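Local atomic coordinates of beta-hexosaminidase Amuc_2018 (PDB entry 6JEB), a protein that hydrolyses terminal non-reducing beta-linked N-acetylhexosamine units, such as N-acetylglucosamine from N-glycans and chitobiose. Residues E152-F155 and G156-I159; P356-Q359 and G360-N363; D455-T459 and Q460-P464. All coordinates share one frame; numbering follows the deposited sequence.

Interaction 1: residues E152-F155 and G156-I159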
ATOM      1  N   GLU A 152      -8.238 -21.965  11.948  1.00 12.53           N
ATOM      2  CA  GLU A 152      -9.443 -22.684  12.352  1.00 13.65           C
ATOM      3  C   GLU A 152     -10.703 -21.833  12.227  1.00 13.68           C
ATOM      4  O   GLU A 152     -11.787 -22.374  11.970  1.00 14.97           O
ATOM      5  CB  GLU A 152      -9.275 -23.170  13.795  1.00 17.53           C
ATOM      6  CG  GLU A 152     -10.487 -23.886  14.366  1.00 22.92           C
ATOM      7  CD  GLU A 152     -10.401 -24.047  15.872  1.00 28.46           C
ATOM      8  OE1 GLU A 152      -9.291 -23.896  16.422  1.00 30.94           O
ATOM      9  OE2 GLU A 152     -11.446 -24.298  16.503  1.00 30.27           O
ATOM     10  N   GLU A 153     -10.593 -20.521  12.421  1.00 13.64           N
ATOM     11  CA  GLU A 153     -11.755 -19.634  12.454  1.00 13.94           C
ATOM     12  C   GLU A 153     -11.238 -18.202  12.509  1.00 13.03           C
ATOM     13  O   GLU A 153     -10.026 -17.957  12.465  1.00 13.61           O
ATOM     14  CB  GLU A 153     -12.667 -19.919  13.657  1.00 14.55           C
ATOM     15  CG  GLU A 153     -11.968 -19.767  15.012  1.00 16.25           C
ATOM     16  CD  GLU A 153     -12.910 -19.958  16.197  1.00 17.02           C
ATOM     17  OE1 GLU A 153     -14.140 -20.071  15.992  1.00 18.74           O
ATOM     18  OE2 GLU A 153     -12.420 -19.986  17.345  1.00 19.77           O
ATOM     19  N   SER A 154     -12.172 -17.254  12.623  1.00 13.92           N
ATOM     20  CA  SER A 154     -11.842 -15.848  12.846  1.00 14.82           C
ATOM     21  C   SER A 154     -12.780 -15.307  13.917  1.00 14.99           C
ATOM     22  O   SER A 154     -14.002 -15.326  13.742  1.00 15.24           O
ATOM     23  CB  SER A 154     -11.999 -15.039  11.555  1.00 14.92           C
ATOM     24  OG  SER A 154     -11.347 -15.674  10.460  1.00 14.77           O
ATOM     25  N   PHE A 155     -12.217 -14.834  15.024  1.00 15.56           N
ATOM     26  CA  PHE A 155     -13.006 -14.183  16.078  1.00 16.75           C
ATOM     27  C   PHE A 155     -14.171 -15.054  16.544  1.00 18.54           C
ATOM     28  O   PHE A 155     -15.297 -14.583  16.720  1.00 18.91           O
ATOM     29  CB  PHE A 155     -13.492 -12.796  15.644  1.00 17.43           C
ATOM     30  CG  PHE A 155     -12.440 -11.982  14.964  1.00 17.74           C
ATOM     31  CD1 PHE A 155     -11.431 -11.372  15.696  1.00 19.55           C
ATOM     32  CD2 PHE A 155     -12.446 -11.839  13.587  1.00 18.65           C
ATOM     33  CE1 PHE A 155     -10.445 -10.626  15.061  1.00 22.37           C
ATOM     34  CE2 PHE A 155     -11.480 -11.094  12.953  1.00 20.80           C
ATOM     35  CZ  PHE A 155     -10.473 -10.490  13.684  1.00 22.23           C
ATOM     36  N   GLY A 156     -13.900 -16.343  16.736  1.00 16.96           N
ATOM     37  CA  GLY A 156     -14.909 -17.241  17.269  1.00 16.48           C
ATOM     38  C   GLY A 156     -16.015 -17.622  16.313  1.00 16.18           C
ATOM     39  O   GLY A 156     -17.003 -18.223  16.750  1.00 18.97           O
ATOM     40  N   ASP A 157     -15.885 -17.313  15.020  1.00 15.09           N
ATOM     41  CA  ASP A 157     -16.981 -17.557  14.085  1.00 15.93           C
ATOM     42  C   ASP A 157     -17.097 -19.006  13.641  1.00 15.42           C
ATOM     43  O   ASP A 157     -18.049 -19.334  12.924  1.00 16.57           O
ATOM     44  CB  ASP A 157     -16.915 -16.617  12.870  1.00 15.15           C
ATOM     45  CG  ASP A 157     -15.712 -16.876  11.958  1.00 15.30           C
ATOM     46  OD1 ASP A 157     -14.951 -17.854  12.165  1.00 14.83           O
ATOM     47  OD2 ASP A 157     -15.529 -16.070  11.017  1.00 15.61           O
ATOM     48  N   GLY A 158     -16.160 -19.867  14.039  1.00 14.79           N
ATOM     49  CA  GLY A 158     -16.206 -21.268  13.673  1.00 14.17           C
ATOM     50  C   GLY A 158     -15.941 -21.581  12.219  1.00 14.69           C
ATOM     51  O   GLY A 158     -16.127 -22.733  11.807  1.00 15.89           O
ATOM     52  N   ILE A 159     -15.489 -20.612  11.427  1.00 14.01           N
ATOM     53  CA  ILE A 159     -15.400 -20.768   9.980  1.00 14.33           C
ATOM     54  C   ILE A 159     -13.924 -20.778   9.582  1.00 14.58           C
ATOM     55  O   ILE A 159     -13.259 -19.731   9.635  1.00 13.85           O
ATOM     56  CB  ILE A 159     -16.186 -19.674   9.248  1.00 14.77           C
ATOM     57  CG1 ILE A 159     -17.688 -19.897   9.480  1.00 16.96           C
ATOM     58  CG2 ILE A 159     -15.853 -19.670   7.756  1.00 14.43           C
ATOM     59  CD1 ILE A 159     -18.545 -18.749   9.019  1.00 18.08           C
TER
HETATM   60  O   HOH W   1     -13.487 -24.373  12.759  1.00 33.39           O
HETATM   61  O   HOH W   2     -11.263 -17.265  17.533  1.00 19.58           O
HETATM   62  O   HOH W   3     -13.427 -17.025   9.458  1.00 15.29           O

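Interaction 2: residues P356-Q359 and G360-N363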
ATOM      1  N   PRO A 356     -13.310   2.839  10.259  1.00 15.32           N
ATOM      2  CA  PRO A 356     -14.616   3.189   9.681  1.00 16.75           C
ATOM      3  C   PRO A 356     -14.606   4.603   9.114  1.00 16.60           C
ATOM      4  O   PRO A 356     -13.945   5.500   9.640  1.00 17.26           O
ATOM      5  CB  PRO A 356     -15.578   3.069  10.871  1.00 16.53           C
ATOM      6  CG  PRO A 356     -14.707   3.281  12.085  1.00 16.17           C
ATOM      7  CD  PRO A 356     -13.381   2.647  11.720  1.00 15.52           C
ATOM      8  N   GLN A 357     -15.353   4.797   8.020  1.00 15.34           N
ATOM      9  CA  GLN A 357     -15.373   6.096   7.355  1.00 15.62           C
ATOM     10  C   GLN A 357     -16.549   6.974   7.758  1.00 16.87           C
ATOM     11  O   GLN A 357     -16.519   8.180   7.490  1.00 17.60           O
ATOM     12  CB  GLN A 357     -15.338   5.941   5.833  1.00 15.39           C
ATOM     13  CG  GLN A 357     -16.594   5.347   5.206  1.00 14.91           C
ATOM     14  CD  GLN A 357     -16.262   4.660   3.900  1.00 15.15           C
ATOM     15  OE1 GLN A 357     -16.019   5.317   2.892  1.00 16.00           O
ATOM     16  NE2 GLN A 357     -16.204   3.330   3.922  1.00 16.95           N
ATOM     17  N   ILE A 358     -17.578   6.406   8.383  1.00 17.22           N
ATOM     18  CA  ILE A 358     -18.706   7.171   8.899  1.00 17.77           C
ATOM     19  C   ILE A 358     -18.920   6.761  10.346  1.00 20.38           C
ATOM     20  O   ILE A 358     -18.952   5.563  10.655  1.00 19.52           O
ATOM     21  CB  ILE A 358     -19.981   6.942   8.061  1.00 17.90           C
ATOM     22  CG1 ILE A 358     -19.792   7.536   6.661  1.00 18.39           C
ATOM     23  CG2 ILE A 358     -21.203   7.547   8.753  1.00 19.06           C
ATOM     24  CD1 ILE A 358     -20.883   7.163   5.690  1.00 20.12           C
ATOM     25  N   GLN A 359     -19.041   7.748  11.228  1.00 21.66           N
ATOM     26  CA  GLN A 359     -19.219   7.473  12.648  1.00 23.10           C
ATOM     27  C   GLN A 359     -20.432   6.574  12.866  1.00 23.77           C
ATOM     28  O   GLN A 359     -21.513   6.816  12.318  1.00 24.61           O
ATOM     29  CB  GLN A 359     -19.391   8.788  13.410  1.00 26.57           C
ATOM     30  CG  GLN A 359     -19.488   8.623  14.921  1.00 32.45           C
ATOM     31  CD  GLN A 359     -18.198   8.109  15.538  1.00 36.22           C
ATOM     32  OE1 GLN A 359     -17.107   8.577  15.207  1.00 37.66           O
ATOM     33  NE2 GLN A 359     -18.319   7.137  16.434  1.00 38.54           N
ATOM     34  N   GLY A 360     -20.245   5.526  13.662  1.00 23.18           N
ATOM     35  CA  GLY A 360     -21.276   4.545  13.909  1.00 23.53           C
ATOM     36  C   GLY A 360     -21.090   3.254  13.142  1.00 23.63           C
ATOM     37  O   GLY A 360     -21.723   2.247  13.483  1.00 25.67           O
ATOM     38  N   GLN A 361     -20.244   3.255  12.116  1.00 21.00           N
ATOM     39  CA  GLN A 361     -19.905   2.013  11.446  1.00 19.23           C
ATOM     40  C   GLN A 361     -18.940   1.213  12.315  1.00 20.62           C
ATOM     41  O   GLN A 361     -18.296   1.749  13.222  1.00 22.07           O
ATOM     42  CB  GLN A 361     -19.317   2.310  10.066  1.00 17.58           C
ATOM     43  CG  GLN A 361     -20.328   2.992   9.144  1.00 19.20           C
ATOM     44  CD  GLN A 361     -19.819   3.161   7.730  1.00 18.41           C
ATOM     45  OE1 GLN A 361     -18.638   3.449   7.503  1.00 18.12           O
ATOM     46  NE2 GLN A 361     -20.707   2.973   6.766  1.00 19.03           N
ATOM     47  N   ARG A 362     -18.847  -0.089  12.036  1.00 20.39           N
ATOM     48  CA  ARG A 362     -18.139  -0.996  12.940  1.00 22.06           C
ATOM     49  C   ARG A 362     -16.716  -0.519  13.209  1.00 21.44           C
ATOM     50  O   ARG A 362     -15.933  -0.285  12.279  1.00 20.24           O
ATOM     51  CB  ARG A 362     -18.133  -2.422  12.384  1.00 25.03           C
ATOM     52  CG  ARG A 362     -19.522  -3.037  12.195  1.00 28.64           C
ATOM     53  CD  ARG A 362     -20.301  -3.148  13.498  1.00 34.82           C
ATOM     54  NE  ARG A 362     -19.722  -4.128  14.411  1.00 36.98           N
ATOM     55  CZ  ARG A 362     -20.011  -5.428  14.401  1.00 39.67           C
ATOM     56  NH1 ARG A 362     -20.875  -5.923  13.522  1.00 38.86           N
ATOM     57  NH2 ARG A 362     -19.436  -6.237  15.280  1.00 41.25           N
ATOM     58  N   ASN A 363     -16.393  -0.361  14.491  1.00 21.31           N
ATOM     59  CA  ASN A 363     -15.061   0.044  14.912  1.00 22.85           C
ATOM     60  C   ASN A 363     -14.380  -1.010  15.766  1.00 22.22           C
ATOM     61  O   ASN A 363     -13.252  -0.789  16.223  1.00 22.81           O
ATOM     62  CB  ASN A 363     -15.094   1.409  15.622  1.00 23.64           C
ATOM     63  CG  ASN A 363     -15.452   1.312  17.099  1.00 27.65           C
ATOM     64  OD1 ASN A 363     -16.175   0.412  17.534  1.00 28.46           O
ATOM     65  ND2 ASN A 363     -14.937   2.252  17.883  1.00 31.31           N
TER
HETATM   66  O   HOH W   4     -16.492   2.226   6.737  1.00 17.25           O

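Interaction 3: residues D455-T459 and Q460-P464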
ATOM      1  N   ASP A 455     -20.494   0.609  -6.718  1.00 18.23           N
ATOM      2  CA  ASP A 455     -21.160   1.797  -6.186  1.00 19.05           C
ATOM      3  C   ASP A 455     -20.350   2.353  -5.017  1.00 18.92           C
ATOM      4  O   ASP A 455     -20.240   1.708  -3.966  1.00 19.19           O
ATOM      5  CB  ASP A 455     -22.584   1.469  -5.745  1.00 20.40           C
ATOM      6  CG  ASP A 455     -23.431   2.719  -5.537  1.00 22.57           C
ATOM      7  OD1 ASP A 455     -22.849   3.816  -5.385  1.00 22.03           O
ATOM      8  OD2 ASP A 455     -24.677   2.609  -5.527  1.00 25.43           O
ATOM      9  N   MET A 456     -19.804   3.555  -5.194  1.00 18.50           N
ATOM     10  CA  MET A 456     -19.016   4.211  -4.156  1.00 17.12           C
ATOM     11  C   MET A 456     -19.850   5.035  -3.185  1.00 17.15           C
ATOM     12  O   MET A 456     -19.275   5.686  -2.307  1.00 19.19           O
ATOM     13  CB  MET A 456     -17.934   5.108  -4.774  1.00 17.34           C
ATOM     14  CG  MET A 456     -16.871   4.362  -5.549  1.00 18.06           C
ATOM     15  SD  MET A 456     -15.349   5.320  -5.775  1.00 17.47           S
ATOM     16  CE  MET A 456     -15.975   6.768  -6.639  1.00 17.10           C
ATOM     17  N   GLU A 457     -21.176   5.043  -3.318  1.00 18.69           N
ATOM     18  CA  GLU A 457     -22.000   5.780  -2.368  1.00 19.78           C
ATOM     19  C   GLU A 457     -21.791   5.236  -0.961  1.00 19.28           C
ATOM     20  O   GLU A 457     -21.731   4.020  -0.751  1.00 19.07           O
ATOM     21  CB  GLU A 457     -23.479   5.669  -2.738  1.00 21.83           C
ATOM     22  CG  GLU A 457     -24.385   6.409  -1.761  1.00 28.40           C
ATOM     23  CD  GLU A 457     -25.848   6.391  -2.166  1.00 38.39           C
ATOM     24  OE1 GLU A 457     -26.393   5.296  -2.417  1.00 41.50           O
ATOM     25  OE2 GLU A 457     -26.455   7.478  -2.232  1.00 43.76           O
ATOM     26  N   ARG A 458     -21.675   6.144   0.008  1.00 18.40           N
ATOM     27  CA  ARG A 458     -21.409   5.772   1.394  1.00 16.87           C
ATOM     28  C   ARG A 458     -22.451   6.396   2.309  1.00 18.73           C
ATOM     29  O   ARG A 458     -22.617   7.620   2.329  1.00 21.07           O
ATOM     30  CB  ARG A 458     -20.005   6.209   1.818  1.00 16.79           C
ATOM     31  CG  ARG A 458     -18.911   5.572   0.991  1.00 15.93           C
ATOM     32  CD  ARG A 458     -18.881   4.065   1.186  1.00 16.39           C
ATOM     33  NE  ARG A 458     -17.888   3.410   0.335  1.00 16.27           N
ATOM     34  CZ  ARG A 458     -18.161   2.650  -0.727  1.00 16.04           C
ATOM     35  NH1 ARG A 458     -19.415   2.422  -1.111  1.00 16.54           N
ATOM     36  NH2 ARG A 458     -17.167   2.099  -1.407  1.00 16.20           N
ATOM     37  N   THR A 459     -23.156   5.546   3.054  1.00 19.74           N
ATOM     38  CA  THR A 459     -24.022   5.954   4.144  1.00 18.61           C
ATOM     39  C   THR A 459     -23.663   5.076   5.331  1.00 19.08           C
ATOM     40  O   THR A 459     -23.008   4.041   5.177  1.00 20.52           O
ATOM     41  CB  THR A 459     -25.496   5.734   3.787  1.00 20.28           C
ATOM     42  OG1 THR A 459     -25.734   4.328   3.645  1.00 21.19           O
ATOM     43  CG2 THR A 459     -25.845   6.440   2.476  1.00 21.89           C
ATOM     44  N   GLN A 460     -24.083   5.493   6.525  1.00 19.41           N
ATOM     45  CA  GLN A 460     -23.754   4.704   7.706  1.00 18.95           C
ATOM     46  C   GLN A 460     -24.237   3.264   7.561  1.00 20.12           C
ATOM     47  O   GLN A 460     -23.514   2.320   7.906  1.00 20.63           O
ATOM     48  CB  GLN A 460     -24.342   5.353   8.957  1.00 19.19           C
ATOM     49  CG  GLN A 460     -23.947   4.648  10.251  1.00 20.44           C
ATOM     50  CD  GLN A 460     -24.624   5.238  11.460  1.00 25.00           C
ATOM     51  OE1 GLN A 460     -24.895   6.436  11.510  1.00 28.27           O
ATOM     52  NE2 GLN A 460     -24.903   4.398  12.446  1.00 27.72           N
ATOM     53  N   GLY A 461     -25.437   3.075   7.016  1.00 20.61           N
ATOM     54  CA  GLY A 461     -26.043   1.762   6.959  1.00 20.89           C
ATOM     55  C   GLY A 461     -25.754   0.916   5.738  1.00 21.43           C
ATOM     56  O   GLY A 461     -26.174  -0.245   5.713  1.00 24.04           O
ATOM     57  N   ASN A 462     -25.065   1.430   4.719  1.00 19.48           N
ATOM     58  CA  ASN A 462     -24.877   0.638   3.503  1.00 18.97           C
ATOM     59  C   ASN A 462     -23.564  -0.140   3.466  1.00 18.67           C
ATOM     60  O   ASN A 462     -23.249  -0.747   2.435  1.00 19.55           O
ATOM     61  CB  ASN A 462     -25.135   1.451   2.221  1.00 18.63           C
ATOM     62  CG  ASN A 462     -23.964   2.328   1.805  1.00 19.67           C
ATOM     63  OD1 ASN A 462     -23.055   2.611   2.583  1.00 20.01           O
ATOM     64  ND2 ASN A 462     -23.997   2.777   0.551  1.00 21.99           N
ATOM     65  N   GLU A 463     -22.808  -0.169   4.564  1.00 19.71           N
ATOM     66  CA  GLU A 463     -21.680  -1.086   4.633  1.00 18.40           C
ATOM     67  C   GLU A 463     -22.196  -2.525   4.610  1.00 18.87           C
ATOM     68  O   GLU A 463     -23.192  -2.836   5.278  1.00 20.86           O
ATOM     69  CB  GLU A 463     -20.856  -0.863   5.903  1.00 17.84           C
ATOM     70  CG  GLU A 463     -19.625  -1.771   5.958  1.00 17.11           C
ATOM     71  CD  GLU A 463     -18.488  -1.211   6.792  1.00 15.48           C
ATOM     72  OE1 GLU A 463     -18.751  -0.495   7.788  1.00 17.57           O
ATOM     73  OE2 GLU A 463     -17.317  -1.478   6.439  1.00 17.86           O
ATOM     74  N   PRO A 464     -21.567  -3.412   3.836  1.00 19.20           N
ATOM     75  CA  PRO A 464     -21.995  -4.817   3.833  1.00 21.06           C
ATOM     76  C   PRO A 464     -21.965  -5.403   5.239  1.00 22.78           C
ATOM     77  O   PRO A 464     -21.142  -5.029   6.076  1.00 21.94           O
ATOM     78  CB  PRO A 464     -20.969  -5.499   2.920  1.00 21.45           C
ATOM     79  CG  PRO A 464     -20.507  -4.405   1.997  1.00 21.72           C
ATOM     80  CD  PRO A 464     -20.515  -3.148   2.838  1.00 18.99           C
TER
HETATM   81  O   HOH W   5     -26.240   2.084  -1.202  1.00 50.50           O
HETATM   82  O   HOH W   6     -27.622   4.835   6.441  0.50 19.93           O

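Interaction 1: residues E152-F155 and G156-I159
Glu-153 and Asp-157 both set CG between their own backbone N and carbonyl carbon (chi1 59° and 67°), which folds both carboxylates back over the backbone of one tight loop, whose core is a type I' beta turn from Ser-154 to Asp-157 between the short antiparallel strands 150-151 and 161-162. The turn is closed by Asp-157 N donating to Ser-154 O at 3.0 Å. Its two central residues, Phe-155 and Gly-156, take left-handed backbone angles; glycine at the second of them tolerates this easily, since a CB there would press on Phe-155 O. The Asp-157 carboxylate stitches the loop from inside. Ser-154 N reaches its OD1 at 2.9 Å in an almost straight bond (171° at the hydrogen), while Ile-159 N comes to the same oxygen at 2.9 Å from the opposite face of the carboxylate plane, the second bond making an Asx turn. Aspartate suits the place because its short arm can take both amides. The longer, extended Glu-153 arm goes past it to Gly-158 N, which OE1 accepts at 2.8 Å through its anti lone pair. The nearby like charges are probably eased by Arg-467, which forms a salt bridge with Asp-157 OD2. Phe-155 sends its ring away from the turn, edge-to-face with Trp-468 and close to the substrate-binding Glu-402. Ser-154 OG bonds to Arg-151 and also to a water, which donates in turn to Asp-157 OD2 and, at 2.7 Å, to Ile-159 O.

Interaction 2: residues P356-Q359 and G360-N363
The side-chain amides of Gln-357 and Gln-361 stand nearly upright to one another, their planes 79° apart, with Gln-357 CG 3.6 Å from Gln-361 OE1. Above the plane of the Gln-361 carbonyl lies the backbone N-H of Ile-358: its N is 3.3 Å from OE1 and 55° out of the plane, a long and rather bent bond. Ile-358 CB packs at 3.8 Å from CD of the same amide. A water supplies the shorter bond, donating to Gln-361 OE1 at 2.6 Å while accepting from both the backbone N and NE2 of Gln-357, which makes it a bridge between the two glutamines. At their other polar contacts, Gln-361 NE2 bonds to Tyr-412 OH and Gln-357 NE2 to Tyr-412 O. The Gln-361 chain runs extended after CG has turned beside the backbone N (chi1 -64°), and this carries the amide back across the turn to the Ile-358 N-H. The bend itself is a type II beta turn from Ile-358 to Gln-361, in the loop after barrel strand 342-345 of the family 20 catalytic domain. It closes with Gln-361 N donating to Ile-358 O at 3.0 Å. Gly-360 occupies its third position, where a CB would be jammed against Gln-359 O, so glycine suits the backbone angles of this corner. Gln-359, at the exposed corner, starts away from the returning chain, bends at chi2, and hydrogen-bonds through OE1 to Thr-369 OG1. The buried ring of Pro-356 packs against the returning chain: its CB lies 3.9 Å from Gln-361 CB, and its CG meets Asn-363 CB at 4.0 Å.

Interaction 3: residues D455-T459 and Q460-P464
Glu-457 O receives two side-chain donors from opposite faces of its carbonyl plane, Asn-462 ND2 at 2.9 Å and Arg-458 NH1 at 2.8 Å, an unusual grip in which neither nitrogen lies on a lone pair. The Asn-462 amide meets the extended run 457-459 with both its polar atoms: while ND2 gives to Glu-457 O, OD1 accepts from Thr-459 N at 3.0 Å, from above its carbonyl plane though nearly straight at the hydrogen (175°). Asparagine suits this place because one flat group offers both donor and acceptor to that run. OD1 is also bonded to Tyr-412 OH, and a water accepts from ND2 at 2.9 Å. Thr-459 is joined to Asn-462 more weakly in the other direction: both its carbonyl O and its OG1, the latter 3.2 Å away, accept weak bonds from Asn-462 N. Threonine can do this because OG1 lies between its backbone N and carbonyl carbon (chi1 65°), turned to face the incoming amide. Replacing Asn-462 with an alanine would probably leave Thr-459 N without its acceptor and Glu-457 O held from one face only. Arg-458 NH1 also reaches Asp-455 O, at 3.1 Å and on a lone pair, while the guanidinium makes a cation-pi contact with Tyr-412. Further on, Glu-463 forms a salt bridge with Arg-413 of helix 407-414. At the start, Asp-455 OD1, which also bridges to Arg-445 of helix 434-452, takes the N-H of Glu-457 two residues on, the Asx turn that starts the loop following that helix.

How the interactions relate
From the N terminus, interaction 1 comes first, rounding the turn between strands 150-151 and 161-162. Interaction 2 follows in the loop between strand 342-345 and helix 372-376, and interaction 3 lies in the tail after helix 434-452. Each closes a local loop within one continuous run of chain; they stand in series and none nests in or crosses another. Interactions 2 and 3 touch: Gln-361 NE2 probably hydrogen-bonds to Gln-460 O at 3.1 Å, and Tyr-412 of helix 407-414 serves both. Interaction 1 is about 23 Å from interaction 2, centre to centre, yet Trp-468 near the C terminus meets Phe-155 by its ring and Arg-362 by its carbonyl.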